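PDB 1OLT: oxygen-independent coproporphyrinogen III oxidase from Escherichia coli, which catalyses the anaerobic, S-adenosylmethionine-dependent oxidative decarboxylation of two propionate groups of coproporphyrinogen III to the vinyl groups of protoporphyrinogen IX in heme biosynthesis. Local coordinates for residues Y85-R96 with Y346-L357. Residues are numbered along the deposited sequence; the frame is centred on the assembly and turned at random.
Sequences YLDALEQEIVHR and YYQQVDEQGNAL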
loop_
_atom_site.group_PDB
_atom_site.type_symbol
_atom_site.label_atom_id
_atom_site.label_comp_id
_atom_site.label_asym_id
_atom_site.label_seq_id
_atom_site.Cartn_x
_atom_site.Cartn_y
_atom_site.Cartn_z
ATOM N N TYR A 85 11.592 0.305 20.917
ATOM C CA TYR A 85 10.754 -0.348 19.969
ATOM C C TYR A 85 11.445 -1.562 19.340
ATOM O O TYR A 85 10.830 -2.632 19.220
ATOM C CB TYR A 85 10.321 0.668 18.905
ATOM C CG TYR A 85 9.301 0.125 17.942
ATOM C CD1 TYR A 85 8.026 -0.098 18.358
ATOM C CD2 TYR A 85 9.627 -0.147 16.655
ATOM C CE1 TYR A 85 7.064 -0.604 17.490
ATOM C CE2 TYR A 85 8.656 -0.621 15.735
ATOM C CZ TYR A 85 7.376 -0.868 16.193
ATOM O OH TYR A 85 6.371 -1.338 15.346
ATOM N N LEU A 86 12.713 -1.430 18.968
ATOM C CA LEU A 86 13.477 -2.553 18.489
ATOM C C LEU A 86 13.692 -3.599 19.573
ATOM O O LEU A 86 13.753 -4.795 19.242
ATOM C CB LEU A 86 14.843 -2.141 17.911
ATOM C CG LEU A 86 14.916 -1.375 16.594
ATOM C CD1 LEU A 86 16.291 -1.359 15.933
ATOM C CD2 LEU A 86 13.968 -1.790 15.689
ATOM N N ASP A 87 13.712 -3.210 20.853
ATOM C CA ASP A 87 13.734 -4.220 21.928
ATOM C C ASP A 87 12.473 -5.088 21.827
ATOM O O ASP A 87 12.540 -6.293 22.024
ATOM C CB ASP A 87 13.831 -3.633 23.330
ATOM C CG ASP A 87 15.156 -2.987 23.610
ATOM O OD1 ASP A 87 16.173 -3.303 22.956
ATOM O OD2 ASP A 87 15.282 -2.118 24.538
ATOM N N ALA A 88 11.330 -4.457 21.593
ATOM C CA ALA A 88 10.044 -5.172 21.489
ATOM C C ALA A 88 9.948 -6.020 20.218
ATOM O O ALA A 88 9.486 -7.130 20.267
ATOM C CB ALA A 88 8.904 -4.216 21.554
ATOM N N LEU A 89 10.409 -5.488 19.108
ATOM C CA LEU A 89 10.474 -6.213 17.831
ATOM C C LEU A 89 11.367 -7.439 17.947
ATOM O O LEU A 89 10.976 -8.531 17.487
ATOM C CB LEU A 89 10.980 -5.354 16.694
ATOM C CG LEU A 89 10.008 -4.354 16.085
ATOM C CD1 LEU A 89 10.806 -3.533 15.100
ATOM C CD2 LEU A 89 8.884 -5.143 15.370
ATOM N N GLU A 90 12.497 -7.301 18.619
ATOM C CA GLU A 90 13.335 -8.476 18.911
ATOM C C GLU A 90 12.532 -9.619 19.584
ATOM O O GLU A 90 12.647 -10.780 19.222
ATOM C CB GLU A 90 14.528 -8.110 19.799
ATOM C CG GLU A 90 15.390 -9.325 20.190
ATOM C CD GLU A 90 16.700 -8.961 20.952
ATOM O OE1 GLU A 90 16.834 -7.837 21.479
ATOM O OE2 GLU A 90 17.597 -9.854 21.104
ATOM N N GLN A 91 11.774 -9.280 20.599
ATOM C CA GLN A 91 10.991 -10.271 21.324
ATOM C C GLN A 91 9.861 -10.837 20.400
ATOM O O GLN A 91 9.655 -12.053 20.323
ATOM C CB GLN A 91 10.418 -9.699 22.597
ATOM C CG GLN A 91 11.452 -9.376 23.723
ATOM C CD GLN A 91 12.387 -10.494 23.999
ATOM O OE1 GLN A 91 11.960 -11.630 24.028
ATOM N NE2 GLN A 91 13.698 -10.200 24.070
ATOM N N GLU A 92 9.226 -9.983 19.631
ATOM C CA GLU A 92 8.200 -10.467 18.697
ATOM C C GLU A 92 8.815 -11.456 17.672
ATOM O O GLU A 92 8.246 -12.548 17.426
ATOM C CB GLU A 92 7.438 -9.308 17.990
ATOM C CG GLU A 92 6.257 -9.789 17.199
ATOM C CD GLU A 92 5.479 -8.662 16.415
ATOM O OE1 GLU A 92 5.891 -7.469 16.446
ATOM O OE2 GLU A 92 4.478 -9.022 15.751
ATOM N N ILE A 93 9.967 -11.098 17.135
ATOM C CA ILE A 93 10.630 -11.866 16.135
ATOM C C ILE A 93 11.058 -13.207 16.728
ATOM O O ILE A 93 10.833 -14.311 16.123
ATOM C CB ILE A 93 11.815 -11.107 15.545
ATOM C CG1 ILE A 93 11.284 -9.977 14.650
ATOM C CG2 ILE A 93 12.694 -12.024 14.805
ATOM C CD1 ILE A 93 12.256 -8.874 14.378
ATOM N N VAL A 94 11.613 -13.140 17.926
ATOM C CA VAL A 94 12.092 -14.329 18.609
ATOM C C VAL A 94 10.968 -15.337 18.892
ATOM O O VAL A 94 11.173 -16.514 18.822
ATOM C CB VAL A 94 12.865 -13.847 19.926
ATOM C CG1 VAL A 94 12.728 -14.743 20.990
ATOM C CG2 VAL A 94 14.351 -13.537 19.522
ATOM N N HIS A 95 9.770 -14.840 19.185
ATOM C CA HIS A 95 8.633 -15.694 19.421
ATOM C C HIS A 95 7.890 -16.186 18.134
ATOM O O HIS A 95 7.461 -17.290 18.117
ATOM C CB HIS A 95 7.671 -15.009 20.384
ATOM C CG HIS A 95 8.251 -14.844 21.767
ATOM N ND1 HIS A 95 7.850 -15.623 22.836
ATOM C CD2 HIS A 95 9.220 -14.015 22.252
ATOM C CE1 HIS A 95 8.534 -15.271 23.921
ATOM N NE2 HIS A 95 9.379 -14.314 23.591
ATOM N N ARG A 96 7.778 -15.359 17.098
ATOM C CA ARG A 96 7.017 -15.693 15.877
ATOM C C ARG A 96 7.838 -16.431 14.848
ATOM O O ARG A 96 7.357 -17.400 14.247
ATOM C CB ARG A 96 6.426 -14.457 15.213
ATOM C CG ARG A 96 5.232 -13.896 15.911
ATOM C CD ARG A 96 4.108 -14.882 15.889
ATOM N NE ARG A 96 2.792 -14.380 16.240
ATOM C CZ ARG A 96 1.905 -15.025 17.012
ATOM N NH1 ARG A 96 2.212 -16.138 17.657
ATOM N NH2 ARG A 96 0.698 -14.504 17.206
ATOM N N TYR A 346 0.699 -2.825 22.385
ATOM C CA TYR A 346 1.650 -3.635 21.686
ATOM C C TYR A 346 2.792 -4.057 22.654
ATOM O O TYR A 346 3.089 -5.214 22.785
ATOM C CB TYR A 346 2.175 -2.833 20.463
ATOM C CG TYR A 346 3.354 -3.504 19.782
ATOM C CD1 TYR A 346 3.166 -4.543 18.875
ATOM C CD2 TYR A 346 4.646 -3.121 20.040
ATOM C CE1 TYR A 346 4.252 -5.192 18.290
ATOM C CE2 TYR A 346 5.733 -3.785 19.467
ATOM C CZ TYR A 346 5.531 -4.807 18.592
ATOM O OH TYR A 346 6.604 -5.454 18.012
ATOM N N TYR A 347 3.387 -3.106 23.361
ATOM C CA TYR A 347 4.476 -3.394 24.274
ATOM C C TYR A 347 4.070 -4.332 25.367
ATOM O O TYR A 347 4.755 -5.320 25.637
ATOM C CB TYR A 347 5.006 -2.115 24.924
ATOM C CG TYR A 347 5.863 -1.233 24.070
ATOM C CD1 TYR A 347 6.643 -1.746 23.059
ATOM C CD2 TYR A 347 5.964 0.106 24.334
ATOM C CE1 TYR A 347 7.463 -0.938 22.305
ATOM C CE2 TYR A 347 6.802 0.972 23.538
ATOM C CZ TYR A 347 7.545 0.437 22.563
ATOM O OH TYR A 347 8.380 1.173 21.806
ATOM N N GLN A 348 2.949 -4.050 25.990
ATOM C CA GLN A 348 2.469 -4.858 27.087
ATOM C C GLN A 348 2.188 -6.299 26.661
ATOM O O GLN A 348 2.573 -7.248 27.367
ATOM C CB GLN A 348 1.234 -4.216 27.760
ATOM C CG GLN A 348 0.814 -4.903 29.048
ATOM C CD GLN A 348 -0.420 -4.219 29.712
ATOM O OE1 GLN A 348 -0.472 -2.983 29.816
ATOM N NE2 GLN A 348 -1.385 -5.012 30.139
ATOM N N GLN A 349 1.553 -6.492 25.512
ATOM C CA GLN A 349 1.276 -7.874 25.106
ATOM C C GLN A 349 2.545 -8.604 24.640
ATOM O O GLN A 349 2.732 -9.783 24.931
ATOM C CB GLN A 349 0.169 -7.914 24.045
ATOM C CG GLN A 349 -0.450 -9.306 23.911
ATOM C CD GLN A 349 -1.530 -9.376 22.803
ATOM O OE1 GLN A 349 -2.357 -8.510 22.740
ATOM N NE2 GLN A 349 -1.517 -10.436 21.979
ATOM N N VAL A 350 3.462 -7.911 23.956
ATOM C CA VAL A 350 4.696 -8.570 23.551
ATOM C C VAL A 350 5.458 -9.028 24.820
ATOM O O VAL A 350 5.948 -10.161 24.899
ATOM C CB VAL A 350 5.545 -7.691 22.691
ATOM C CG1 VAL A 350 6.986 -8.207 22.538
ATOM C CG2 VAL A 350 4.912 -7.546 21.313
ATOM N N ASP A 351 5.495 -8.157 25.816
ATOM C CA ASP A 351 6.208 -8.478 27.054
ATOM C C ASP A 351 5.568 -9.683 27.743
ATOM O O ASP A 351 6.276 -10.590 28.276
ATOM C CB ASP A 351 6.244 -7.239 27.978
ATOM C CG ASP A 351 6.949 -7.517 29.292
ATOM O OD1 ASP A 351 8.121 -7.959 29.299
ATOM O OD2 ASP A 351 6.365 -7.430 30.360
ATOM N N GLU A 352 4.244 -9.717 27.787
ATOM C CA GLU A 352 3.572 -10.783 28.524
ATOM C C GLU A 352 3.428 -12.080 27.751
ATOM O O GLU A 352 3.410 -13.146 28.368
ATOM C CB GLU A 352 2.156 -10.331 28.993
ATOM C CG GLU A 352 2.240 -9.179 29.990
ATOM C CD GLU A 352 0.878 -8.637 30.466
ATOM O OE1 GLU A 352 -0.191 -9.027 29.893
ATOM O OE2 GLU A 352 0.906 -7.792 31.420
ATOM N N GLN A 353 3.289 -12.018 26.435
ATOM C CA GLN A 353 2.911 -13.236 25.628
ATOM C C GLN A 353 3.920 -13.503 24.490
ATOM O O GLN A 353 3.862 -14.506 23.868
ATOM C CB GLN A 353 1.522 -13.066 24.963
ATOM C CG GLN A 353 0.427 -12.849 25.929
ATOM C CD GLN A 353 -0.939 -12.705 25.267
ATOM O OE1 GLN A 353 -1.164 -13.209 24.172
ATOM N NE2 GLN A 353 -1.841 -12.013 25.937
ATOM N N GLY A 354 4.797 -12.570 24.208
ATOM C CA GLY A 354 5.698 -12.681 23.058
ATOM C C GLY A 354 5.131 -12.346 21.692
ATOM O O GLY A 354 5.884 -12.355 20.681
ATOM N N ASN A 355 3.857 -11.947 21.653
ATOM C CA ASN A 355 3.206 -11.447 20.447
ATOM C C ASN A 355 2.177 -10.345 20.792
ATOM O O ASN A 355 1.813 -10.127 21.961
ATOM C CB ASN A 355 2.505 -12.645 19.683
ATOM C CG ASN A 355 1.343 -13.204 20.421
ATOM O OD1 ASN A 355 1.450 -14.250 21.121
ATOM N ND2 ASN A 355 0.224 -12.542 20.326
ATOM N N ALA A 356 1.696 -9.670 19.773
ATOM C CA ALA A 356 0.753 -8.589 19.963
ATOM C C ALA A 356 -0.539 -8.830 19.196
ATOM O O ALA A 356 -1.248 -7.884 18.884
ATOM C CB ALA A 356 1.395 -7.280 19.521
ATOM N N LEU A 357 -0.869 -10.078 18.920
ATOM C CA LEU A 357 -2.105 -10.381 18.176
ATOM C C LEU A 357 -3.301 -9.796 18.881
ATOM O O LEU A 357 -3.556 -10.094 20.051
ATOM C CB LEU A 357 -2.302 -11.889 17.981
ATOM C CG LEU A 357 -3.618 -12.302 17.298
ATOM C CD1 LEU A 357 -3.702 -11.848 15.934
ATOM C CD2 LEU A 357 -3.723 -13.830 17.326
HETATM O O HOH W 1 2.603 -10.380 17.111
#
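Tyr346 and Glu92 meet because both side chains leave their helices with CG opposite the backbone N (chi1 170° and -171°), and the glutamate then runs on extended, so that the two side chains cross at about a right angle. Tyr346 OH donates to Glu92 OE1 at 2.6 Å, on the anti side of the carboxylate and somewhat out of its plane. The Tyr346 ring is a knob in the hole formed by Tyr85, Ala88, Leu89 and Glu92; Tyr346 CE2 lies 3.8 Å from Ala88 CB, while Leu89 CD2 touches the hydroxyl. Ala88 CB also abuts the edge of the Tyr347 ring, 3.7 Å from CE1, and the Tyr347 hydroxyl reaches the edge of the Tyr85 ring. Between the helices, Val350 CG1 packs against Gln91 CB at 3.7 Å. The short axes pass 9.5 Å apart at 44°.

Beyond the end of helix 343-353, Gly354, with positive phi, lays its CA over the face of the His95 ring, 3.6 Å from the centroid, a CH-pi contact. Its carbonyl O receives a nearly straight CA-H...O contact from Glu92 CA at 3.6 Å. Next along, the Arg96 guanidinium stacks on the Asn355 side chain, the two planes nearly parallel, and Glu38 of helix 38-45 takes its NH1 in a salt bridge.

A water links Glu92 OE2, 2.7 Å away, to Ala356 N. OE1 of this buried carboxylate takes two donors, Tyr346 OH and Gly325 N, and OE2 takes Asn339 ND2 and probably the water. These bonds join helix 80-96 of the radical SAM core, beside the strand carrying Tyr56, to the later chain at Gly325, Asn339 and 346-356. So many donors would be expected to favour the ionised form of Glu92.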